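Local structure of glucokinase (Enterococcus faecalis, 2QM1) at residues 9-12 and 17-20; 226-231 and 240-245. The protein probably phosphorylates glucose at the expense of ATP, as a zinc-binding glucokinase of the ROK family within the actin-like ATPase clan. All blocks are in the same frame, centred on the assembly; numbering follows the deposited sequence.

Interaction 1 (9-12 and 17-20)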
ATOM      1  N   ILE B   9      21.637 -16.547  11.702  1.00 40.62           N
ATOM      2  CA  ILE B   9      20.623 -17.269  12.455  1.00 39.29           C
ATOM      3  C   ILE B   9      19.261 -16.605  12.202  1.00 39.01           C
ATOM      4  O   ILE B   9      19.124 -15.377  12.292  1.00 38.34           O
ATOM      5  CB  ILE B   9      20.955 -17.284  13.982  1.00 38.60           C
ATOM      6  CG1 ILE B   9      22.228 -18.093  14.255  1.00 38.50           C
ATOM      7  CG2 ILE B   9      19.721 -17.862  14.805  1.00 40.75           C
ATOM      8  CD1 ILE B   9      22.898 -17.849  15.633  1.00 36.19           C
ATOM      9  N   GLY B  10      18.254 -17.414  11.895  1.00 38.64           N
ATOM     10  CA  GLY B  10      16.866 -16.896  11.858  1.00 38.65           C
ATOM     11  C   GLY B  10      16.009 -17.499  12.962  1.00 39.29           C
ATOM     12  O   GLY B  10      16.154 -18.661  13.288  1.00 39.63           O
ATOM     13  N   ILE B  11      15.136 -16.689  13.549  1.00 39.02           N
ATOM     14  CA  ILE B  11      14.227 -17.139  14.602  1.00 38.56           C
ATOM     15  C   ILE B  11      12.822 -16.842  14.125  1.00 39.62           C
ATOM     16  O   ILE B  11      12.518 -15.715  13.702  1.00 39.95           O
ATOM     17  CB  ILE B  11      14.476 -16.434  15.947  1.00 38.21           C
ATOM     18  CG1 ILE B  11      15.923 -16.699  16.410  1.00 39.34           C
ATOM     19  CG2 ILE B  11      13.390 -16.879  17.003  1.00 36.94           C
ATOM     20  CD1 ILE B  11      16.612 -15.553  17.298  1.00 37.07           C
ATOM     21  N   ASP B  12      11.983 -17.868  14.208  1.00 39.77           N
ATOM     22  CA  ASP B  12      10.579 -17.755  13.900  1.00 40.48           C
ATOM     23  C   ASP B  12       9.756 -18.003  15.191  1.00 40.58           C
ATOM     24  O   ASP B  12       9.427 -19.137  15.552  1.00 38.67           O
ATOM     25  CB  ASP B  12      10.262 -18.693  12.724  1.00 40.84           C
ATOM     26  CG  ASP B  12       8.810 -18.696  12.348  1.00 44.36           C
ATOM     27  OD1 ASP B  12       8.042 -17.976  13.007  1.00 46.87           O
ATOM     28  OD2 ASP B  12       8.436 -19.449  11.401  1.00 46.73           O
ATOM     29  N   THR B  17       5.160 -22.512  19.095  0.50 44.62           N
ATOM     30  CA  THR B  17       6.514 -23.016  18.810  0.50 43.78           C
ATOM     31  C   THR B  17       7.472 -21.872  18.453  0.50 42.85           C
ATOM     32  O   THR B  17       7.042 -20.861  17.906  0.50 42.69           O
ATOM     33  CB  THR B  17       6.554 -24.026  17.621  0.50 43.67           C
ATOM     34  OG1 THR B  17       5.233 -24.470  17.267  0.50 45.27           O
ATOM     35  CG2 THR B  17       7.434 -25.208  17.966  0.50 43.63           C
ATOM     36  N   ILE B  18       8.756 -22.027  18.790  1.00 41.51           N
ATOM     37  CA  ILE B  18       9.783 -21.077  18.355  1.00 40.34           C
ATOM     38  C   ILE B  18      10.730 -21.933  17.524  1.00 39.30           C
ATOM     39  O   ILE B  18      11.250 -22.949  18.020  1.00 36.86           O
ATOM     40  CB  ILE B  18      10.579 -20.418  19.555  1.00 39.37           C
ATOM     41  CG1 ILE B  18       9.620 -19.864  20.635  1.00 38.35           C
ATOM     42  CG2 ILE B  18      11.575 -19.333  19.007  1.00 39.54           C
ATOM     43  CD1 ILE B  18      10.340 -19.338  21.920  1.00 41.57           C
ATOM     44  N   LYS B  19      10.909 -21.549  16.263  1.00 38.57           N
ATOM     45  CA  LYS B  19      11.755 -22.298  15.352  1.00 38.57           C
ATOM     46  C   LYS B  19      13.020 -21.496  15.069  1.00 38.05           C
ATOM     47  O   LYS B  19      12.941 -20.293  14.950  1.00 38.02           O
ATOM     48  CB  LYS B  19      11.038 -22.499  14.048  1.00 38.20           C
ATOM     49  CG  LYS B  19       9.741 -23.213  14.180  1.00 41.73           C
ATOM     50  CD  LYS B  19       9.472 -23.919  12.887  1.00 47.09           C
ATOM     51  CE  LYS B  19       8.032 -23.927  12.561  1.00 47.83           C
ATOM     52  NZ  LYS B  19       7.711 -22.525  12.161  1.00 49.97           N
ATOM     53  N   PHE B  20      14.150 -22.191  14.929  1.00 37.02           N
ATOM     54  CA  PHE B  20      15.457 -21.578  14.663  1.00 37.34           C
ATOM     55  C   PHE B  20      16.044 -22.224  13.428  1.00 37.91           C
ATOM     56  O   PHE B  20      15.742 -23.407  13.121  1.00 36.43           O
ATOM     57  CB  PHE B  20      16.406 -21.838  15.816  1.00 36.86           C
ATOM     58  CG  PHE B  20      15.874 -21.445  17.153  1.00 35.71           C
ATOM     59  CD1 PHE B  20      16.281 -20.267  17.751  1.00 37.77           C
ATOM     60  CD2 PHE B  20      14.998 -22.274  17.846  1.00 40.05           C
ATOM     61  CE1 PHE B  20      15.792 -19.901  19.006  1.00 40.30           C
ATOM     62  CE2 PHE B  20      14.490 -21.898  19.101  1.00 41.80           C
ATOM     63  CZ  PHE B  20      14.906 -20.724  19.687  1.00 39.80           C
TER
HETATM   64  O   HOH W   1       7.181 -20.785  15.011  1.00 27.38           O
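Asp-12 and Lys-19 face each other across two antiparallel strands, side by side on one face of the sheet, and meet through both side chain and backbone. The aspartate CG stands anti to its own N (chi1 178°), and the lysine chain, bent at its last two torsions, curls round until NZ lies 3.3 Å from Asp-12 OD2, a salt bridge. The carboxylate thus meets the ammonium group through one oxygen. Beneath them the backbones form a hydrogen-bonded pair, with Asp-12 N to Lys-19 O at 2.7 Å and the return bond from Lys-19 N to Asp-12 O at 2.9 Å. The same Asp-12 O also receives a bond from a water, 2.8 Å away, which donates to Thr-17 O as well and accepts a weak one from Lys-19 NZ.

Ile-11 and Phe-20, a non-hydrogen-bonded pair, project from the opposite face, again side by side. The two branches of the isoleucine divide the work: CG1 lies 3.8 Å from Phe-20 CD1, obliquely to the ring, while CG2, held anti to the backbone N, reaches CG2 of Ile-18 at 3.7 Å.

The strands belong to the hairpin of 7-13 and 17-24 that is characteristic of the actin-like ATPase fold. Helix 46-60 packs on the Ile-11, Ile-18 and Phe-20 face; strand 68-75 continues the sheet beside 7-13, and strand 29-36 lies beside 17-24, where Trp-33 stacks with the Phe-20 ring.

Interaction 2 (226-231 and 240-245)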
ATOM      1  N   LYS B 226      -8.150 -26.763   3.969  0.50 58.57           N
ATOM      2  CA  LYS B 226      -7.649 -27.782   3.042  0.50 59.11           C
ATOM      3  C   LYS B 226      -8.750 -28.760   2.638  0.50 58.49           C
ATOM      4  O   LYS B 226      -9.020 -28.943   1.447  0.50 58.48           O
ATOM      5  CB  LYS B 226      -6.483 -28.540   3.680  0.50 59.02           C
ATOM      6  CG  LYS B 226      -5.290 -27.649   4.076  0.50 60.95           C
ATOM      7  CD  LYS B 226      -4.194 -28.431   4.820  0.50 60.66           C
ATOM      8  CE  LYS B 226      -3.162 -27.473   5.430  0.50 62.11           C
ATOM      9  NZ  LYS B 226      -1.778 -28.028   5.415  0.50 61.41           N
ATOM     10  N   ASP B 227      -9.389 -29.371   3.637  1.00 58.04           N
ATOM     11  CA  ASP B 227     -10.532 -30.295   3.417  1.00 57.30           C
ATOM     12  C   ASP B 227     -11.683 -29.617   2.667  1.00 54.86           C
ATOM     13  O   ASP B 227     -12.295 -30.237   1.817  1.00 54.71           O
ATOM     14  CB  ASP B 227     -11.088 -30.919   4.720  1.00 58.42           C
ATOM     15  CG  ASP B 227     -10.151 -31.941   5.351  1.00 61.98           C
ATOM     16  OD1 ASP B 227      -8.987 -31.591   5.644  1.00 65.62           O
ATOM     17  OD2 ASP B 227     -10.600 -33.087   5.600  1.00 65.50           O
ATOM     18  N   VAL B 228     -11.962 -28.355   2.995  1.00 52.93           N
ATOM     19  CA  VAL B 228     -13.031 -27.566   2.344  1.00 50.75           C
ATOM     20  C   VAL B 228     -12.761 -27.399   0.864  1.00 50.68           C
ATOM     21  O   VAL B 228     -13.626 -27.648   0.038  1.00 49.83           O
ATOM     22  CB  VAL B 228     -13.229 -26.179   3.018  1.00 50.20           C
ATOM     23  CG1 VAL B 228     -14.063 -25.268   2.157  1.00 47.14           C
ATOM     24  CG2 VAL B 228     -13.851 -26.349   4.416  1.00 47.96           C
ATOM     25  N   PHE B 229     -11.538 -26.994   0.557  1.00 50.98           N
ATOM     26  CA  PHE B 229     -11.048 -26.919  -0.815  1.00 51.71           C
ATOM     27  C   PHE B 229     -11.018 -28.299  -1.501  1.00 52.01           C
ATOM     28  O   PHE B 229     -11.433 -28.420  -2.656  1.00 52.01           O
ATOM     29  CB  PHE B 229      -9.701 -26.151  -0.882  1.00 50.69           C
ATOM     30  CG  PHE B 229      -9.866 -24.645  -0.823  1.00 51.50           C
ATOM     31  CD1 PHE B 229      -9.816 -23.879  -1.988  1.00 50.55           C
ATOM     32  CD2 PHE B 229     -10.105 -23.992   0.398  1.00 50.43           C
ATOM     33  CE1 PHE B 229     -10.008 -22.510  -1.949  1.00 50.31           C
ATOM     34  CE2 PHE B 229     -10.309 -22.618   0.450  1.00 49.70           C
ATOM     35  CZ  PHE B 229     -10.259 -21.870  -0.723  1.00 50.67           C
ATOM     36  N   GLU B 230     -10.592 -29.338  -0.786  1.00 52.87           N
ATOM     37  CA  GLU B 230     -10.573 -30.692  -1.347  1.00 55.10           C
ATOM     38  C   GLU B 230     -11.988 -31.204  -1.752  1.00 54.34           C
ATOM     39  O   GLU B 230     -12.137 -31.844  -2.802  1.00 53.88           O
ATOM     40  CB  GLU B 230      -9.857 -31.675  -0.398  1.00 55.57           C
ATOM     41  CG  GLU B 230      -9.481 -33.024  -1.042  1.00 58.77           C
ATOM     42  CD  GLU B 230      -8.869 -34.058  -0.063  1.00 59.73           C
ATOM     43  OE1 GLU B 230      -7.664 -34.367  -0.184  1.00 66.69           O
ATOM     44  OE2 GLU B 230      -9.584 -34.590   0.821  1.00 67.35           O
ATOM     45  N   PHE B 231     -13.007 -30.918  -0.935  1.00 53.33           N
ATOM     46  CA  PHE B 231     -14.401 -31.219  -1.311  1.00 52.98           C
ATOM     47  C   PHE B 231     -14.768 -30.455  -2.561  1.00 52.93           C
ATOM     48  O   PHE B 231     -15.424 -30.996  -3.431  1.00 52.56           O
ATOM     49  CB  PHE B 231     -15.386 -30.882  -0.205  1.00 52.20           C
ATOM     50  CG  PHE B 231     -15.476 -31.920   0.869  1.00 53.88           C
ATOM     51  CD1 PHE B 231     -15.046 -31.635   2.167  1.00 54.19           C
ATOM     52  CD2 PHE B 231     -15.976 -33.193   0.590  1.00 53.40           C
ATOM     53  CE1 PHE B 231     -15.129 -32.609   3.189  1.00 54.16           C
ATOM     54  CE2 PHE B 231     -16.062 -34.177   1.600  1.00 55.10           C
ATOM     55  CZ  PHE B 231     -15.639 -33.879   2.899  1.00 53.42           C
ATOM     56  N   LEU B 240     -18.088 -25.805  -3.122  1.00 46.65           N
ATOM     57  CA  LEU B 240     -17.814 -24.919  -4.257  1.00 46.68           C
ATOM     58  C   LEU B 240     -18.437 -23.541  -4.030  1.00 46.69           C
ATOM     59  O   LEU B 240     -17.913 -22.532  -4.512  1.00 46.56           O
ATOM     60  CB  LEU B 240     -18.345 -25.534  -5.571  1.00 47.16           C
ATOM     61  CG  LEU B 240     -17.531 -26.696  -6.151  1.00 46.97           C
ATOM     62  CD1 LEU B 240     -18.326 -27.518  -7.181  1.00 49.55           C
ATOM     63  CD2 LEU B 240     -16.210 -26.134  -6.727  1.00 49.02           C
HETATM   64  N   MSE B 241     -19.573 -23.527  -3.334  1.00 46.50           N
HETATM   65  CA  MSE B 241     -20.239 -22.295  -2.927  1.00 48.03           C
HETATM   66  C   MSE B 241     -19.390 -21.554  -1.882  1.00 46.29           C
HETATM   67  O   MSE B 241     -19.243 -20.330  -1.986  1.00 46.01           O
HETATM   68  CB  MSE B 241     -21.637 -22.610  -2.387  1.00 48.04           C
HETATM   69  CG  MSE B 241     -22.570 -21.410  -2.200  1.00 50.29           C
HETATM   70 SE   MSE B 241     -24.269 -21.870  -1.303  0.55 55.71          SE
HETATM   71  CE  MSE B 241     -25.175 -22.416  -2.930  1.00 44.85           C
ATOM     72  N   VAL B 242     -18.819 -22.300  -0.921  1.00 44.67           N
ATOM     73  CA  VAL B 242     -17.970 -21.731   0.167  1.00 44.27           C
ATOM     74  C   VAL B 242     -16.646 -21.177  -0.341  1.00 44.32           C
ATOM     75  O   VAL B 242     -16.339 -20.019  -0.098  1.00 43.78           O
ATOM     76  CB  VAL B 242     -17.700 -22.747   1.324  1.00 44.47           C
ATOM     77  CG1 VAL B 242     -16.894 -22.094   2.462  1.00 43.08           C
ATOM     78  CG2 VAL B 242     -19.015 -23.330   1.853  1.00 43.36           C
ATOM     79  N   VAL B 243     -15.872 -22.009  -1.044  1.00 44.67           N
ATOM     80  CA  VAL B 243     -14.681 -21.566  -1.791  1.00 45.03           C
ATOM     81  C   VAL B 243     -14.931 -20.298  -2.634  1.00 44.72           C
ATOM     82  O   VAL B 243     -14.184 -19.361  -2.545  1.00 45.59           O
ATOM     83  CB  VAL B 243     -14.124 -22.713  -2.692  1.00 44.19           C
ATOM     84  CG1 VAL B 243     -13.205 -22.201  -3.743  1.00 46.10           C
ATOM     85  CG2 VAL B 243     -13.423 -23.779  -1.869  1.00 44.74           C
ATOM     86  N   ASP B 244     -15.982 -20.300  -3.435  1.00 45.05           N
ATOM     87  CA  ASP B 244     -16.441 -19.150  -4.232  1.00 45.39           C
ATOM     88  C   ASP B 244     -16.617 -17.865  -3.422  1.00 44.60           C
ATOM     89  O   ASP B 244     -16.138 -16.792  -3.794  1.00 43.64           O
ATOM     90  CB  ASP B 244     -17.780 -19.519  -4.842  1.00 45.74           C
ATOM     91  CG  ASP B 244     -17.850 -19.236  -6.298  1.00 50.46           C
ATOM     92  OD1 ASP B 244     -17.444 -18.126  -6.719  1.00 55.05           O
ATOM     93  OD2 ASP B 244     -18.321 -20.141  -7.041  1.00 57.00           O
ATOM     94  N   ARG B 245     -17.298 -17.985  -2.290  1.00 43.36           N
ATOM     95  CA  ARG B 245     -17.462 -16.854  -1.418  1.00 41.88           C
ATOM     96  C   ARG B 245     -16.107 -16.415  -0.859  1.00 40.27           C
ATOM     97  O   ARG B 245     -15.816 -15.221  -0.799  1.00 36.96           O
ATOM     98  CB  ARG B 245     -18.424 -17.203  -0.277  1.00 42.31           C
ATOM     99  CG  ARG B 245     -18.682 -16.044   0.677  1.00 46.29           C
ATOM    100  CD  ARG B 245     -19.236 -14.792  -0.089  1.00 55.35           C
ATOM    101  NE  ARG B 245     -20.659 -14.668   0.187  1.00 61.86           N
ATOM    102  CZ  ARG B 245     -21.620 -15.060  -0.615  1.00 62.64           C
ATOM    103  NH1 ARG B 245     -22.876 -14.940  -0.221  1.00 67.98           N
ATOM    104  NH2 ARG B 245     -21.330 -15.558  -1.804  1.00 66.90           N
TER
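Val-243 sets one methyl over the ring of Phe-229, the sole CH-pi contact between helix segments 226-231 and 240-245. Its CG2 sits 3.6 Å from the centroid of the Phe-229 ring and only 11° off the ring normal, so the methyl is centred above the face. The distances to the ring atoms agree: CG2 lies 3.6 Å from Phe-229 CD1 and 4.1 Å from Phe-229 CE2, a narrow spread that leaves the methyl only slightly displaced towards the CD1 and CE1 side. The other branch, CG1, lies beyond the rim on that side, 3.7 Å from Phe-229 CE1. On the phenylalanine, chi1 of -79° puts CG anti to the carbonyl carbon, which carries the ring across towards the second helix although the bond leaving its alpha carbon does not aim there.

The remaining contacts are apolar and looser. Val-228 points at the partner helix, and its CG1 lies 4.3 Å from Val-242 CG1 and equally far from Val-243 CG2. Val-243 is thus touched by both Val-228 and Phe-229, whereas, of segment 226-231, Val-242 meets Val-228.

Hydrogen bonding contributes nothing between the segments. The polar bonds within them are the backbone i to i-4 bonds of each helix, such as Glu-230 N to Lys-226 O at 2.8 Å.

The contact lies away from the magnesium and zinc sites. It is the packing of two consecutive helices, 225-233 and 237-261, joined by the short connection 234-236; their segment axes approach to 8.9 Å at a steep 118°, and the small apolar patch of Val-228, Phe-229, Val-242 and Val-243 is enclosed by helices 193-203 and 277-289 in a buried helical cluster.

How the interactions relate
Along the chain, interaction 1 closes before interaction 2 opens. Their centres are 32 Å apart, their nearest atoms about 13 Å, and they lie on opposite sides of the chain's centre without touching. They share no secondary structure element. Interaction 1 lies in the sheet of the first lobe, whose strands run in the order 29-36, 17-24, 7-13, 68-75 and 112-116. Interaction 2 lies among helices of the second lobe, whose own sheet is formed by strands 155-156, 146-152, 137-142, 265-269 and 300-303. This division is consistent with the two-lobed plan of actin-like ATPases, each contact holding together part of a different lobe.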